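Local coordinates for protein Bd3459 (Bdellovibrio bacteriovorus, PDB 5CEC) that is a predatory endopeptidase related to serine-type D-Ala-D-Ala carboxypeptidases, probably cutting peptidoglycan peptides, and forms a complex with the ankyrin-repeat immunity protein Bd3460, at residues F66-A69 and S70-V74; C307-M310 and I311-L314. The protein carries 1 engineered substitution. One frame throughout, in Å; residues are numbered along the deposited sequence.

Contact 1 comes first along the chain, where strand 65-67 runs through a short turn into helix 72-84; contact 2 lies well over two hundred residues later, in the first turns of helix 307-322. Folding brings their centres to about 11 Å from each other. Strand 65-67 pairs antiparallel with strand 304-306, which leads directly into helix 307-322, so both helices start from the same small sheet. They then pack together: L68 CD1 comes within 4.0 Å of M310 CE, and V74 meets V313 and L314. C307, M310, I311 and L314 also touch strands 40-48 or 376-385, so contact 2 lies between the helix bearing the probable SxxK lysine and the six-stranded antiparallel sheet.

Contact 1. Residues F66-A69 and S70-V74; sequences FPLA and SISKV
S70, its CB 3.7 Å from A69 C, lies in the 3-10 turn that leads into helix 72-84, and its OG accepts a hydrogen bond from K73 NZ at 2.7 Å. This pair matches the SxxK motif of penicillin-recognising enzymes, in which the serine is the nucleophile and the lysine its partner; S70 and K73 probably have these roles here. A sulfate ion, probably from the crystallisation liquor, is hydrogen-bonded to S70 OG, while N253 OD1 and S290 O take further bonds from K73 NZ. I71 N reaches back to L68 O in a weak bond of 3.4 Å. With CG1 of I71 set between its own backbone N and carbonyl carbon (chi1 76°), that branch lies 3.8 Å from L68 CB, and the two side chains cross at about a right angle. S72 grips the carbonyl of A69 twice. Its OG donates at 2.8 Å to A69 O, nearly in line with the C=O bond (163°), and its N donates to the same A69 O at 3.0 Å; N303 ND2 is hydrogen-bonded to S72 OG. Neighbouring strands 354-361 and 364-373 of the six-stranded antiparallel sheet lie against the turn, and helix 307-322 packs on L68, I71 and V74.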
loop_
_atom_site.group_PDB
_atom_site.type_symbol
_atom_site.label_atom_id
_atom_site.label_comp_id
_atom_site.label_asym_id
_atom_site.label_seq_id
_atom_site.Cartn_x
_atom_site.Cartn_y
_atom_site.Cartn_z
ATOM N N PHE A 66 -6.923 -19.285 -4.693
ATOM C CA PHE A 66 -6.719 -18.271 -5.744
ATOM C C PHE A 66 -5.527 -17.397 -5.389
ATOM O O PHE A 66 -5.150 -17.311 -4.208
ATOM C CB PHE A 66 -7.948 -17.389 -5.918
ATOM C CG PHE A 66 -9.160 -18.135 -6.360
ATOM C CD1 PHE A 66 -9.227 -18.634 -7.659
ATOM C CD2 PHE A 66 -10.191 -18.419 -5.469
ATOM C CE1 PHE A 66 -10.328 -19.323 -8.084
ATOM C CE2 PHE A 66 -11.295 -19.113 -5.898
ATOM C CZ PHE A 66 -11.362 -19.577 -7.193
ATOM N N PRO A 67 -4.940 -16.722 -6.388
ATOM C CA PRO A 67 -3.870 -15.772 -6.084
ATOM C C PRO A 67 -4.341 -14.646 -5.167
ATOM O O PRO A 67 -5.424 -14.109 -5.376
ATOM C CB PRO A 67 -3.477 -15.234 -7.444
ATOM C CG PRO A 67 -3.933 -16.243 -8.433
ATOM C CD PRO A 67 -5.182 -16.833 -7.840
ATOM N N LEU A 68 -3.538 -14.355 -4.159
ATOM C CA LEU A 68 -3.889 -13.348 -3.161
ATOM C C LEU A 68 -3.339 -11.968 -3.450
ATOM O O LEU A 68 -3.854 -10.962 -2.940
ATOM C CB LEU A 68 -3.349 -13.784 -1.807
ATOM C CG LEU A 68 -3.813 -15.138 -1.263
ATOM C CD1 LEU A 68 -3.213 -15.376 0.111
ATOM C CD2 LEU A 68 -5.335 -15.160 -1.188
ATOM N N ALA A 69 -2.226 -11.916 -4.160
ATOM C CA ALA A 69 -1.465 -10.662 -4.263
ATOM C C ALA A 69 -1.173 -10.131 -2.854
ATOM O O ALA A 69 -0.963 -10.929 -1.929
ATOM C CB ALA A 69 -2.182 -9.633 -5.151
ATOM N N SER A 70 -1.208 -8.813 -2.648
ATOM C CA SER A 70 -0.733 -8.248 -1.394
ATOM C C SER A 70 -1.672 -8.434 -0.201
ATOM O O SER A 70 -1.283 -8.078 0.910
ATOM C CB SER A 70 -0.335 -6.766 -1.545
ATOM O OG SER A 70 0.884 -6.641 -2.266
ATOM N N ILE A 71 -2.864 -9.018 -0.352
ATOM C CA ILE A 71 -3.559 -9.439 0.878
ATOM C C ILE A 71 -2.798 -10.533 1.609
ATOM O O ILE A 71 -2.991 -10.726 2.817
ATOM C CB ILE A 71 -5.049 -9.752 0.704
ATOM C CG1 ILE A 71 -5.280 -11.114 0.026
ATOM C CG2 ILE A 71 -5.761 -8.595 0.057
ATOM C CD1 ILE A 71 -6.752 -11.489 -0.101
ATOM N N SER A 72 -1.849 -11.171 0.933
ATOM C CA SER A 72 -0.859 -11.999 1.609
ATOM C C SER A 72 -0.248 -11.312 2.837
ATOM O O SER A 72 0.130 -11.950 3.809
ATOM C CB SER A 72 0.311 -12.322 0.672
ATOM O OG SER A 72 -0.058 -13.145 -0.390
ATOM N N LYS A 73 -0.077 -9.987 2.743
ATOM C CA LYS A 73 0.560 -9.242 3.850
ATOM C C LYS A 73 -0.244 -9.296 5.142
ATOM O O LYS A 73 0.336 -9.151 6.202
ATOM C CB LYS A 73 0.879 -7.808 3.419
ATOM C CG LYS A 73 1.828 -7.712 2.236
ATOM C CD LYS A 73 2.242 -6.284 1.953
ATOM C CE LYS A 73 3.319 -6.192 0.901
ATOM N NZ LYS A 73 2.842 -6.539 -0.452
ATOM N N VAL A 74 -1.553 -9.518 5.041
ATOM C CA VAL A 74 -2.346 -9.675 6.258
ATOM C C VAL A 74 -1.999 -11.010 6.956
ATOM O O VAL A 74 -1.996 -11.099 8.179
ATOM C CB VAL A 74 -3.846 -9.571 5.989
ATOM C CG1 VAL A 74 -4.613 -9.689 7.294
ATOM C CG2 VAL A 74 -4.204 -8.247 5.322
#

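Contact 2. Residues C307-M310 and I311-L314; sequences CEMM and IKVL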
loop_
_atom_site.group_PDB
_atom_site.type_symbol
_atom_site.label_atom_id
_atom_site.label_comp_id
_atom_site.label_asym_id
_atom_site.label_seq_id
_atom_site.Cartn_x
_atom_site.Cartn_y
_atom_site.Cartn_z
ATOM N N CYS A 307 -10.612 -18.203 0.122
ATOM C CA CYS A 307 -11.324 -17.059 0.679
ATOM C C CYS A 307 -11.650 -17.361 2.166
ATOM O O CYS A 307 -11.487 -16.495 3.025
ATOM C CB CYS A 307 -12.570 -16.785 -0.141
ATOM S SG CYS A 307 -13.328 -15.191 0.167
ATOM N N GLU A 308 -12.083 -18.597 2.474
ATOM C CA GLU A 308 -12.321 -18.998 3.867
ATOM C C GLU A 308 -11.095 -18.790 4.750
ATOM O O GLU A 308 -11.199 -18.279 5.873
ATOM C CB GLU A 308 -12.778 -20.463 3.985
ATOM C CG GLU A 308 -14.209 -20.692 3.569
ATOM C CD GLU A 308 -14.731 -22.075 3.914
ATOM O OE1 GLU A 308 -13.975 -22.918 4.448
ATOM O OE2 GLU A 308 -15.924 -22.323 3.660
ATOM N N MET A 309 -9.918 -19.142 4.223
ATOM C CA MET A 309 -8.685 -18.954 4.977
ATOM C C MET A 309 -8.456 -17.467 5.301
ATOM O O MET A 309 -7.946 -17.120 6.378
ATOM C CB MET A 309 -7.478 -19.526 4.238
ATOM C CG MET A 309 -7.284 -21.015 4.425
ATOM S SD MET A 309 -6.947 -21.523 6.127
ATOM C CE MET A 309 -5.905 -20.217 6.703
ATOM N N MET A 310 -8.789 -16.578 4.362
ATOM C CA MET A 310 -8.660 -15.154 4.635
ATOM C C MET A 310 -9.554 -14.680 5.790
ATOM O O MET A 310 -9.143 -13.879 6.631
ATOM C CB MET A 310 -8.889 -14.356 3.350
ATOM C CG MET A 310 -7.860 -14.606 2.261
ATOM S SD MET A 310 -6.130 -14.339 2.768
ATOM C CE MET A 310 -5.610 -15.969 3.281
ATOM N N ILE A 311 -10.777 -15.191 5.853
ATOM C CA ILE A 311 -11.665 -14.880 6.973
ATOM C C ILE A 311 -11.070 -15.403 8.283
ATOM O O ILE A 311 -11.064 -14.696 9.275
ATOM C CB ILE A 311 -13.056 -15.454 6.753
ATOM C CG1 ILE A 311 -13.665 -14.896 5.450
ATOM C CG2 ILE A 311 -13.931 -15.167 7.964
ATOM C CD1 ILE A 311 -13.824 -13.380 5.428
ATOM N N LYS A 312 -10.549 -16.618 8.284
ATOM C CA LYS A 312 -9.937 -17.182 9.492
ATOM C C LYS A 312 -8.738 -16.382 9.974
ATOM O O LYS A 312 -8.553 -16.126 11.158
ATOM C CB LYS A 312 -9.534 -18.631 9.308
ATOM C CG LYS A 312 -10.697 -19.595 9.080
ATOM C CD LYS A 312 -10.200 -21.002 8.786
ATOM C CE LYS A 312 -9.642 -21.687 10.023
ATOM N NZ LYS A 312 -10.685 -22.094 11.019
ATOM N N VAL A 313 -7.957 -15.903 9.010
ATOM C CA VAL A 313 -6.825 -15.042 9.325
ATOM C C VAL A 313 -7.294 -13.751 9.979
ATOM O O VAL A 313 -6.702 -13.318 10.987
ATOM C CB VAL A 313 -5.984 -14.778 8.049
ATOM C CG1 VAL A 313 -5.025 -13.604 8.225
ATOM C CG2 VAL A 313 -5.221 -16.040 7.674
ATOM N N LEU A 314 -8.334 -13.136 9.425
ATOM C CA LEU A 314 -8.877 -11.904 10.031
ATOM C C LEU A 314 -9.376 -12.147 11.465
ATOM O O LEU A 314 -9.087 -11.359 12.381
ATOM C CB LEU A 314 -9.978 -11.307 9.176
ATOM C CG LEU A 314 -9.429 -10.681 7.859
ATOM C CD1 LEU A 314 -10.553 -10.578 6.839
ATOM C CD2 LEU A 314 -8.747 -9.336 8.089
#
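The opening turns of helix 307-322 carry this contact, a run of regular i to i+4 bonds beginning at the disulfide cysteine C307. I311 N bonds C307 O at 3.2 Å and K312 N bonds E308 O at 3.0 Å. The next two run from V313 N to M309 O and from L314 N to M310 O. Side chains of the second turn lie back over these carbonyls. V313 CG2, anti to its own carbonyl carbon, sits 3.2 Å from M309 O, and I311 CG1 lies 3.6 Å from C307 O. The CG of K312 passes E308 O at 3.5 Å. The methyl ends of both methionines meet V313: M309 CE is 4.3 Å from V313 CG2, and M310 CE, at the end of a chain bent at chi2 and chi3, is 4.4 Å from that methyl. T306 OG1 accepts from M309 N at the helix start. C307 is tied through its disulfide to C45 of strand 40-48, which also meets I311; strand 376-385 touches C307, M310 and L314, while M310 and V313 pack on helix 72-84.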